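Nicotinate-nucleotide--dimethylbenzimidazole phosphoribosyltransferase (Thermus thermophilus HB8, PDB 1WX1) probably catalyses the formation of alpha-ribazole-5'-phosphate from nicotinate mononucleotide and 5,6-dimethylbenzimidazole, a step in cobalamin biosynthesis. Local coordinates at residues T156-G161 with A234-E239; G166-A171 with G251-A256; L44-V49 with A91-V96. All coordinates share one frame; numbering follows the deposited sequence.

Interaction 1: residues T156-G161 with A234-E239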
ATOM      1  N   THR A 156       5.509   4.639 -17.641  1.00 17.98           N
ATOM      2  CA  THR A 156       6.146   3.321 -17.581  1.00 18.81           C
ATOM      3  C   THR A 156       5.180   2.295 -16.984  1.00 18.99           C
ATOM      4  O   THR A 156       5.456   1.097 -16.953  1.00 19.08           O
ATOM      5  CB  THR A 156       7.439   3.354 -16.755  1.00 18.53           C
ATOM      6  OG1 THR A 156       7.129   3.634 -15.389  1.00 18.59           O
ATOM      7  CG2 THR A 156       8.379   4.435 -17.293  1.00 19.76           C
ATOM      8  N   LEU A 157       4.059   2.789 -16.478  1.00 19.78           N
ATOM      9  CA  LEU A 157       2.993   1.942 -15.951  1.00 20.29           C
ATOM     10  C   LEU A 157       1.741   2.770 -16.169  1.00 19.10           C
ATOM     11  O   LEU A 157       1.775   3.996 -16.056  1.00 16.41           O
ATOM     12  CB  LEU A 157       3.191   1.580 -14.475  1.00 24.46           C
ATOM     13  CG  LEU A 157       3.373   2.589 -13.351  1.00 26.33           C
ATOM     14  CD1 LEU A 157       3.193   1.856 -12.032  1.00 30.03           C
ATOM     15  CD2 LEU A 157       4.751   3.229 -13.424  1.00 27.38           C
ATOM     16  N   LEU A 158       0.643   2.099 -16.489  1.00 17.10           N
ATOM     17  CA  LEU A 158      -0.592   2.787 -16.821  1.00 17.03           C
ATOM     18  C   LEU A 158      -1.818   2.326 -16.048  1.00 16.16           C
ATOM     19  O   LEU A 158      -2.045   1.131 -15.867  1.00 17.80           O
ATOM     20  CB  LEU A 158      -0.840   2.613 -18.321  1.00 14.88           C
ATOM     21  CG  LEU A 158      -2.049   3.284 -18.963  1.00 18.29           C
ATOM     22  CD1 LEU A 158      -1.883   4.799 -18.895  1.00 18.08           C
ATOM     23  CD2 LEU A 158      -2.170   2.811 -20.409  1.00 18.14           C
ATOM     24  N   ALA A 159      -2.605   3.290 -15.590  1.00 15.23           N
ATOM     25  CA  ALA A 159      -3.828   2.992 -14.865  1.00 15.00           C
ATOM     26  C   ALA A 159      -4.962   3.749 -15.535  1.00 16.26           C
ATOM     27  O   ALA A 159      -4.727   4.703 -16.280  1.00 14.21           O
ATOM     28  CB  ALA A 159      -3.699   3.427 -13.412  1.00 15.21           C
ATOM     29  N   ALA A 160      -6.192   3.311 -15.290  1.00 16.04           N
ATOM     30  CA  ALA A 160      -7.348   3.994 -15.844  1.00 15.11           C
ATOM     31  C   ALA A 160      -8.184   4.438 -14.656  1.00 14.69           C
ATOM     32  O   ALA A 160      -8.147   3.816 -13.588  1.00 13.60           O
ATOM     33  CB  ALA A 160      -8.159   3.059 -16.746  1.00 16.68           C
ATOM     34  N   GLY A 161      -8.910   5.533 -14.843  1.00 12.89           N
ATOM     35  CA  GLY A 161      -9.775   6.052 -13.801  1.00 12.88           C
ATOM     36  C   GLY A 161     -11.137   6.315 -14.421  1.00 13.80           C
ATOM     37  O   GLY A 161     -11.250   6.446 -15.646  1.00 14.90           O
ATOM     38  N   ALA A 234     -11.668   0.443 -21.695  1.00 13.35           N
ATOM     39  CA  ALA A 234     -11.203  -0.771 -22.362  1.00 14.32           C
ATOM     40  C   ALA A 234     -10.135  -0.364 -23.389  1.00 14.54           C
ATOM     41  O   ALA A 234      -9.130  -1.057 -23.567  1.00 14.52           O
ATOM     42  CB  ALA A 234     -12.362  -1.460 -23.059  1.00 12.32           C
ATOM     43  N   GLY A 235     -10.358   0.770 -24.053  1.00 13.04           N
ATOM     44  CA  GLY A 235      -9.407   1.256 -25.039  1.00 13.65           C
ATOM     45  C   GLY A 235      -8.085   1.646 -24.409  1.00 13.65           C
ATOM     46  O   GLY A 235      -7.014   1.406 -24.977  1.00 14.55           O
ATOM     47  N   ILE A 236      -8.155   2.253 -23.230  1.00 12.85           N
ATOM     48  CA  ILE A 236      -6.952   2.662 -22.517  1.00 12.90           C
ATOM     49  C   ILE A 236      -6.094   1.432 -22.224  1.00 14.77           C
ATOM     50  O   ILE A 236      -4.884   1.441 -22.467  1.00 13.63           O
ATOM     51  CB  ILE A 236      -7.319   3.375 -21.192  1.00 13.24           C
ATOM     52  CG1 ILE A 236      -7.960   4.730 -21.511  1.00 12.12           C
ATOM     53  CG2 ILE A 236      -6.075   3.537 -20.298  1.00 11.48           C
ATOM     54  CD1 ILE A 236      -8.674   5.373 -20.326  1.00 13.63           C
ATOM     55  N   TYR A 237      -6.722   0.369 -21.722  1.00 13.58           N
ATOM     56  CA  TYR A 237      -5.981  -0.848 -21.399  1.00 14.28           C
ATOM     57  C   TYR A 237      -5.483  -1.602 -22.634  1.00 14.37           C
ATOM     58  O   TYR A 237      -4.385  -2.158 -22.618  1.00 16.24           O
ATOM     59  CB  TYR A 237      -6.830  -1.767 -20.506  1.00 13.72           C
ATOM     60  CG  TYR A 237      -6.933  -1.283 -19.066  1.00 14.54           C
ATOM     61  CD1 TYR A 237      -8.174  -1.076 -18.465  1.00 14.12           C
ATOM     62  CD2 TYR A 237      -5.787  -1.027 -18.312  1.00 15.57           C
ATOM     63  CE1 TYR A 237      -8.274  -0.623 -17.152  1.00 13.66           C
ATOM     64  CE2 TYR A 237      -5.877  -0.572 -16.991  1.00 15.32           C
ATOM     65  CZ  TYR A 237      -7.127  -0.372 -16.422  1.00 13.52           C
ATOM     66  OH  TYR A 237      -7.227   0.110 -15.137  1.00 14.18           O
ATOM     67  N   LEU A 238      -6.272  -1.617 -23.702  1.00 15.00           N
ATOM     68  CA  LEU A 238      -5.858  -2.295 -24.929  1.00 16.34           C
ATOM     69  C   LEU A 238      -4.594  -1.644 -25.486  1.00 17.67           C
ATOM     70  O   LEU A 238      -3.683  -2.326 -25.964  1.00 16.23           O
ATOM     71  CB  LEU A 238      -6.974  -2.236 -25.979  1.00 17.26           C
ATOM     72  CG  LEU A 238      -8.198  -3.124 -25.735  1.00 17.95           C
ATOM     73  CD1 LEU A 238      -9.258  -2.841 -26.790  1.00 17.58           C
ATOM     74  CD2 LEU A 238      -7.775  -4.595 -25.764  1.00 18.82           C
ATOM     75  N   GLU A 239      -4.542  -0.317 -25.414  1.00 16.55           N
ATOM     76  CA  GLU A 239      -3.395   0.437 -25.912  1.00 15.88           C
ATOM     77  C   GLU A 239      -2.176   0.204 -25.020  1.00 17.54           C
ATOM     78  O   GLU A 239      -1.053   0.037 -25.514  1.00 17.44           O
ATOM     79  CB  GLU A 239      -3.730   1.932 -25.953  1.00 16.31           C
ATOM     80  CG  GLU A 239      -2.656   2.812 -26.604  1.00 18.69           C
ATOM     81  CD  GLU A 239      -2.506   2.564 -28.099  1.00 21.62           C
ATOM     82  OE1 GLU A 239      -3.476   2.099 -28.732  1.00 23.69           O
ATOM     83  OE2 GLU A 239      -1.420   2.853 -28.648  1.00 23.91           O
TER
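A helix laid antiparallel on a strand, as in a beta-alpha-beta crossover, brings Ile236 and Tyr237 of helix 228-242 against Leu158 and Ala160 of strand 157-163. The helix leads on into strand 247-249, the neighbour of 157-163 in the parallel sheet, and the two segment axes run 8.5 Å apart at 173°. Leu158 and Ile236 cross at about a right angle: Leu158 CD2 lies 4.0 Å from Ile236 CG2, and its other close neighbour is the Ile236 carbonyl oxygen. The same CG2 methyl also meets Ala160 CB, at 4.1 Å. Ala160 CB also reaches the far end of the Tyr237 ring, 3.6 Å from Tyr237 CZ. With CG anti to its own carbonyl carbon (chi1 -75°), Tyr237 sends the phenol down to the strand, where the Leu158 carbonyl oxygen lies near the ring plane, at the edge. Ala160 N gives Tyr237 OH a weak hydrogen bond of 3.4 Å, bent to 134°; the stronger partner of this hydroxyl is Val248 O on strand 247-249. The buried phenol oxygen is thus satisfied chiefly by the adjacent strand, while methyls and the phenol ring packing together hold the helix to strand 157-163.

Interaction 2: residues G166-A171 with G251-A256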
ATOM      1  N   GLY A 166     -23.681   7.542 -11.740  1.00 17.75           N
ATOM      2  CA  GLY A 166     -24.500   6.427 -12.178  1.00 18.71           C
ATOM      3  C   GLY A 166     -23.718   5.336 -12.889  1.00 19.95           C
ATOM      4  O   GLY A 166     -24.303   4.351 -13.338  1.00 20.89           O
ATOM      5  N   ASN A 167     -22.398   5.469 -12.976  1.00 18.42           N
ATOM      6  CA  ASN A 167     -21.649   4.450 -13.698  1.00 18.10           C
ATOM      7  C   ASN A 167     -21.482   3.100 -12.992  1.00 18.17           C
ATOM      8  O   ASN A 167     -21.076   2.126 -13.620  1.00 18.39           O
ATOM      9  CB  ASN A 167     -20.296   5.009 -14.172  1.00 17.35           C
ATOM     10  CG  ASN A 167     -19.265   5.107 -13.072  1.00 15.45           C
ATOM     11  OD1 ASN A 167     -19.538   4.846 -11.905  1.00 16.45           O
ATOM     12  ND2 ASN A 167     -18.052   5.491 -13.454  1.00 18.14           N
ATOM     13  N   THR A 168     -21.814   3.016 -11.706  1.00 17.08           N
ATOM     14  CA  THR A 168     -21.695   1.728 -11.030  1.00 19.46           C
ATOM     15  C   THR A 168     -22.836   0.824 -11.505  1.00 17.80           C
ATOM     16  O   THR A 168     -22.736  -0.397 -11.458  1.00 17.64           O
ATOM     17  CB  THR A 168     -21.732   1.868  -9.487  1.00 21.06           C
ATOM     18  OG1 THR A 168     -23.017   2.335  -9.073  1.00 26.30           O
ATOM     19  CG2 THR A 168     -20.669   2.852  -9.024  1.00 25.18           C
ATOM     20  N   THR A 169     -23.923   1.427 -11.980  1.00 17.77           N
ATOM     21  CA  THR A 169     -25.034   0.639 -12.485  1.00 15.87           C
ATOM     22  C   THR A 169     -24.645   0.120 -13.865  1.00 16.89           C
ATOM     23  O   THR A 169     -24.848  -1.054 -14.173  1.00 17.15           O
ATOM     24  CB  THR A 169     -26.333   1.474 -12.571  1.00 18.32           C
ATOM     25  OG1 THR A 169     -26.728   1.861 -11.251  1.00 19.41           O
ATOM     26  CG2 THR A 169     -27.459   0.658 -13.192  1.00 17.90           C
ATOM     27  N   ALA A 170     -24.070   0.993 -14.691  1.00 14.67           N
ATOM     28  CA  ALA A 170     -23.628   0.595 -16.025  1.00 14.94           C
ATOM     29  C   ALA A 170     -22.517  -0.452 -15.886  1.00 15.75           C
ATOM     30  O   ALA A 170     -22.447  -1.396 -16.672  1.00 15.74           O
ATOM     31  CB  ALA A 170     -23.107   1.809 -16.803  1.00 14.13           C
ATOM     32  N   ALA A 171     -21.654  -0.277 -14.888  1.00 13.75           N
ATOM     33  CA  ALA A 171     -20.561  -1.221 -14.659  1.00 15.12           C
ATOM     34  C   ALA A 171     -21.122  -2.582 -14.239  1.00 15.96           C
ATOM     35  O   ALA A 171     -20.605  -3.623 -14.643  1.00 15.93           O
ATOM     36  CB  ALA A 171     -19.618  -0.687 -13.590  1.00 13.90           C
ATOM     37  N   GLY A 251     -11.102   0.661  -9.339  1.00 16.17           N
ATOM     38  CA  GLY A 251     -12.302   0.065  -8.773  1.00 16.26           C
ATOM     39  C   GLY A 251     -13.242  -0.693  -9.688  1.00 15.20           C
ATOM     40  O   GLY A 251     -12.855  -1.156 -10.756  1.00 16.07           O
ATOM     41  N   PHE A 252     -14.499  -0.792  -9.257  1.00 15.87           N
ATOM     42  CA  PHE A 252     -15.547  -1.524  -9.966  1.00 15.95           C
ATOM     43  C   PHE A 252     -15.794  -1.093 -11.421  1.00 16.21           C
ATOM     44  O   PHE A 252     -15.747  -1.925 -12.331  1.00 16.03           O
ATOM     45  CB  PHE A 252     -16.844  -1.453  -9.132  1.00 15.78           C
ATOM     46  CG  PHE A 252     -17.963  -2.327  -9.640  1.00 17.79           C
ATOM     47  CD1 PHE A 252     -19.218  -1.779  -9.916  1.00 17.19           C
ATOM     48  CD2 PHE A 252     -17.780  -3.692  -9.818  1.00 16.91           C
ATOM     49  CE1 PHE A 252     -20.273  -2.582 -10.355  1.00 17.99           C
ATOM     50  CE2 PHE A 252     -18.829  -4.506 -10.258  1.00 18.71           C
ATOM     51  CZ  PHE A 252     -20.078  -3.948 -10.528  1.00 17.88           C
ATOM     52  N   PRO A 253     -16.058   0.205 -11.665  1.00 15.54           N
ATOM     53  CA  PRO A 253     -16.297   0.646 -13.044  1.00 14.28           C
ATOM     54  C   PRO A 253     -15.056   0.479 -13.924  1.00 13.53           C
ATOM     55  O   PRO A 253     -15.148   0.024 -15.065  1.00 13.85           O
ATOM     56  CB  PRO A 253     -16.703   2.115 -12.872  1.00 15.71           C
ATOM     57  CG  PRO A 253     -17.338   2.131 -11.499  1.00 15.92           C
ATOM     58  CD  PRO A 253     -16.363   1.287 -10.711  1.00 17.46           C
ATOM     59  N   VAL A 254     -13.891   0.840 -13.396  1.00 12.07           N
ATOM     60  CA  VAL A 254     -12.656   0.698 -14.169  1.00 13.32           C
ATOM     61  C   VAL A 254     -12.392  -0.768 -14.503  1.00 13.83           C
ATOM     62  O   VAL A 254     -12.006  -1.105 -15.619  1.00 14.60           O
ATOM     63  CB  VAL A 254     -11.438   1.282 -13.403  1.00 14.48           C
ATOM     64  CG1 VAL A 254     -10.128   0.813 -14.048  1.00 15.17           C
ATOM     65  CG2 VAL A 254     -11.510   2.814 -13.427  1.00 12.90           C
ATOM     66  N   THR A 255     -12.609  -1.642 -13.530  1.00 13.46           N
ATOM     67  CA  THR A 255     -12.382  -3.060 -13.740  1.00 13.84           C
ATOM     68  C   THR A 255     -13.402  -3.632 -14.716  1.00 14.99           C
ATOM     69  O   THR A 255     -13.115  -4.595 -15.413  1.00 15.42           O
ATOM     70  CB  THR A 255     -12.403  -3.812 -12.393  1.00 13.93           C
ATOM     71  OG1 THR A 255     -11.403  -3.241 -11.541  1.00 13.66           O
ATOM     72  CG2 THR A 255     -12.078  -5.296 -12.586  1.00 13.59           C
ATOM     73  N   ALA A 256     -14.591  -3.036 -14.780  1.00 16.37           N
ATOM     74  CA  ALA A 256     -15.594  -3.499 -15.738  1.00 15.67           C
ATOM     75  C   ALA A 256     -15.037  -3.191 -17.132  1.00 15.98           C
ATOM     76  O   ALA A 256     -15.200  -3.973 -18.070  1.00 15.20           O
ATOM     77  CB  ALA A 256     -16.924  -2.770 -15.521  1.00 13.36           C
TER
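Asn167 lies across Pro253 at about a right angle, one face of its amide turned to the CB-CG bond of the proline ring. From Asn167 CB the chain turns at chi1 77°, which places CG between the backbone N and the carbonyl carbon and swings the amide over to the second helix. Asn167 CG then sits 3.9 Å from Pro253 CB and about as far from Pro253 CG. At the tip the two branches divide the ring between them: Asn167 OD1 comes 3.5 Å from Pro253 CG, and Asn167 ND2 lies 3.7 Å from Pro253 CB. The ND2 branch spends its hydrogen-bonding capacity elsewhere, on the carboxylates of Asp162 and Glu229. A leucine in place of Asn167 would probably leave those two acidic groups without their shared amide donor, even if it still touched the proline. Both segments are helix N-termini, with Gly166 and Gly251 as the N-cap residues, and both helices start just after strands of the parallel sheet, on the side where alpha/beta folds usually build their active sites; the side chain of Asn167 is about 9 Å from that of Glu304, the predicted proton acceptor. The segment axes cross at 38°. One turn on from Asn167, Ala171 CB fits against the backbone of the other helix, 3.6 Å from Pro253 CA, and also touches Ala256 CB at 3.9 Å. Phe252 lies beside it, with CE1 3.8 Å from Ala171 CB and the Thr168 carbonyl oxygen at the ring edge, 3.5 Å from Phe252 CE1.

Interaction 3: residues L44-V49 with A91-V96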
ATOM      1  N   LEU A  44      10.974   0.620 -13.022  1.00 21.36           N
ATOM      2  CA  LEU A  44       9.780   1.415 -13.258  1.00 20.49           C
ATOM      3  C   LEU A  44      10.054   2.853 -12.860  1.00 21.48           C
ATOM      4  O   LEU A  44      10.941   3.131 -12.053  1.00 21.98           O
ATOM      5  CB  LEU A  44       8.602   0.879 -12.444  1.00 19.39           C
ATOM      6  CG  LEU A  44       8.013  -0.463 -12.883  1.00 20.93           C
ATOM      7  CD1 LEU A  44       6.910  -0.871 -11.906  1.00 20.64           C
ATOM      8  CD2 LEU A  44       7.457  -0.347 -14.298  1.00 21.01           C
ATOM      9  N   GLY A  45       9.291   3.769 -13.433  1.00 19.81           N
ATOM     10  CA  GLY A  45       9.479   5.164 -13.099  1.00 19.71           C
ATOM     11  C   GLY A  45       8.154   5.890 -13.104  1.00 18.63           C
ATOM     12  O   GLY A  45       7.214   5.509 -12.401  1.00 17.26           O
ATOM     13  N   ARG A  46       8.089   6.942 -13.909  1.00 18.12           N
ATOM     14  CA  ARG A  46       6.889   7.755 -14.042  1.00 18.18           C
ATOM     15  C   ARG A  46       5.677   6.908 -14.402  1.00 16.37           C
ATOM     16  O   ARG A  46       5.752   6.034 -15.263  1.00 17.47           O
ATOM     17  CB  ARG A  46       7.107   8.794 -15.142  1.00 21.80           C
ATOM     18  CG  ARG A  46       5.920   9.704 -15.403  1.00 22.52           C
ATOM     19  CD  ARG A  46       5.757  10.706 -14.285  1.00 20.77           C
ATOM     20  NE  ARG A  46       4.892  11.817 -14.674  1.00 22.70           N
ATOM     21  CZ  ARG A  46       4.464  12.749 -13.829  1.00 21.11           C
ATOM     22  NH1 ARG A  46       4.823  12.696 -12.554  1.00 18.54           N
ATOM     23  NH2 ARG A  46       3.674  13.726 -14.252  1.00 19.25           N
ATOM     24  N   GLY A  47       4.555   7.173 -13.750  1.00 15.88           N
ATOM     25  CA  GLY A  47       3.350   6.432 -14.065  1.00 15.81           C
ATOM     26  C   GLY A  47       2.342   7.409 -14.638  1.00 15.11           C
ATOM     27  O   GLY A  47       2.593   8.617 -14.659  1.00 14.01           O
ATOM     28  N   ALA A  48       1.222   6.899 -15.132  1.00 10.97           N
ATOM     29  CA  ALA A  48       0.171   7.762 -15.652  1.00 13.82           C
ATOM     30  C   ALA A  48      -1.194   7.124 -15.435  1.00 13.72           C
ATOM     31  O   ALA A  48      -1.325   5.900 -15.415  1.00 15.05           O
ATOM     32  CB  ALA A  48       0.383   8.044 -17.155  1.00 13.25           C
ATOM     33  N   VAL A  49      -2.200   7.965 -15.230  1.00 13.72           N
ATOM     34  CA  VAL A  49      -3.567   7.495 -15.079  1.00 14.12           C
ATOM     35  C   VAL A  49      -4.410   8.334 -16.031  1.00 14.21           C
ATOM     36  O   VAL A  49      -4.254   9.558 -16.104  1.00 13.60           O
ATOM     37  CB  VAL A  49      -4.106   7.653 -13.616  1.00 13.89           C
ATOM     38  CG1 VAL A  49      -4.099   9.121 -13.185  1.00 14.72           C
ATOM     39  CG2 VAL A  49      -5.533   7.102 -13.528  1.00 12.52           C
ATOM     40  N   ALA A  91       1.519  12.235  -4.878  1.00 21.51           N
ATOM     41  CA  ALA A  91       2.295  11.407  -3.967  1.00 23.25           C
ATOM     42  C   ALA A  91       2.853  10.145  -4.617  1.00 23.52           C
ATOM     43  O   ALA A  91       3.709   9.481  -4.040  1.00 27.66           O
ATOM     44  CB  ALA A  91       1.441  11.034  -2.753  1.00 21.16           C
ATOM     45  N   ALA A  92       2.384   9.818  -5.816  1.00 23.31           N
ATOM     46  CA  ALA A  92       2.838   8.608  -6.495  1.00 22.21           C
ATOM     47  C   ALA A  92       3.573   8.811  -7.820  1.00 22.65           C
ATOM     48  O   ALA A  92       3.730   7.855  -8.587  1.00 23.83           O
ATOM     49  CB  ALA A  92       1.652   7.675  -6.707  1.00 23.21           C
ATOM     50  N   ASP A  93       4.035  10.033  -8.082  1.00 21.05           N
ATOM     51  CA  ASP A  93       4.746  10.356  -9.327  1.00 20.36           C
ATOM     52  C   ASP A  93       3.991   9.772 -10.513  1.00 19.34           C
ATOM     53  O   ASP A  93       4.505   8.945 -11.275  1.00 18.88           O
ATOM     54  CB  ASP A  93       6.181   9.814  -9.290  1.00 21.76           C
ATOM     55  CG  ASP A  93       6.979  10.186 -10.535  1.00 25.10           C
ATOM     56  OD1 ASP A  93       6.793  11.305 -11.058  1.00 26.68           O
ATOM     57  OD2 ASP A  93       7.800   9.366 -10.988  1.00 24.60           O
ATOM     58  N   CYS A  94       2.758  10.227 -10.663  1.00 16.88           N
ATOM     59  CA  CYS A  94       1.886   9.752 -11.713  1.00 17.12           C
ATOM     60  C   CYS A  94       1.226  10.931 -12.416  1.00 16.41           C
ATOM     61  O   CYS A  94       0.632  11.789 -11.766  1.00 14.55           O
ATOM     62  CB  CYS A  94       0.820   8.847 -11.086  1.00 17.92           C
ATOM     63  SG  CYS A  94      -0.402   8.174 -12.216  1.00 19.73           S
ATOM     64  N   ALA A  95       1.341  10.971 -13.739  1.00 16.96           N
ATOM     65  CA  ALA A  95       0.733  12.032 -14.532  1.00 15.97           C
ATOM     66  C   ALA A  95      -0.772  11.785 -14.589  1.00 16.94           C
ATOM     67  O   ALA A  95      -1.220  10.640 -14.600  1.00 16.22           O
ATOM     68  CB  ALA A  95       1.319  12.029 -15.950  1.00 17.14           C
ATOM     69  N   VAL A  96      -1.554  12.858 -14.619  1.00 16.36           N
ATOM     70  CA  VAL A  96      -3.001  12.724 -14.686  1.00 16.51           C
ATOM     71  C   VAL A  96      -3.529  13.281 -15.998  1.00 18.01           C
ATOM     72  O   VAL A  96      -3.256  14.425 -16.350  1.00 18.12           O
ATOM     73  CB  VAL A  96      -3.708  13.469 -13.522  1.00 16.45           C
ATOM     74  CG1 VAL A  96      -5.224  13.374 -13.688  1.00 18.53           C
ATOM     75  CG2 VAL A  96      -3.294  12.868 -12.181  1.00 17.10           C
TER
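The guanidinium of Arg46 lays one face over the backbone of the neighbouring strand, with Ala95 N 3.5 Å from its plane and the Cys94 carbonyl carbon also over its centre, while its edge is taken by the carboxylate of Asp93. The salt bridge there is a hydrogen bond of 2.8 Å from Arg46 NH1 to Asp93 OD1, with an angle of 150° at the hydrogen. It stays close to the guanidinium plane but meets the oxygen from above the carboxylate plane, the two flat groups being inclined by 48°. A bend at chi2 (73°) carries the arginine across onto the neighbouring strand, and Arg46 NH2 ends 3.4 Å from Ala95 CB. Beneath this exposed pair, strands 47-54 and 94-100 run side by side in the parallel sheet, joined through helices 70-79 and 84-91 as a beta-alpha-beta unit. Three backbone hydrogen bonds alternate between the strands: Gly47 N to Asp93 O (3.0 Å), Ala95 N to Gly47 O (2.8 Å) and Val49 N to Ala95 O (2.9 Å). On the face shared by Cys94, Val49 and Val96, Cys94 SG leans over the strand to within 3.5 Å of Ala48 C, passing beside Gly47. Val49 CG1 packs against that sulfur and, at 4.0 Å, against Val96 CG2. Helix 306-321 covers the same face, through Val309 on Val49 and Met312 on Cys94, and its Arg316 hydrogen-bonds both Gly45 O and Ala92 O.

Interaction 3 comes first along the chain, whereas the segments of interactions 1 and 2 alternate. Strands 47-54 and 157-163 are neighbours, so interactions 3 and 1, with centres about 13 Å apart, join directly, Ala159 N lying 2.9 Å from Ala48 O. The centres of interactions 1 and 2 are about 16 Å apart, and the two meet where Val254 packs on Tyr237 and Ala160. Interactions 2 and 3, about 23 Å apart between centres, do not touch. Interaction 3 pairs strands of the parallel sheet, interaction 1 packs helix 228-242 on it, and interaction 2 joins two helices that follow its strands; all have side chains about 7 to 10 Å from that of Glu304, the predicted proton acceptor.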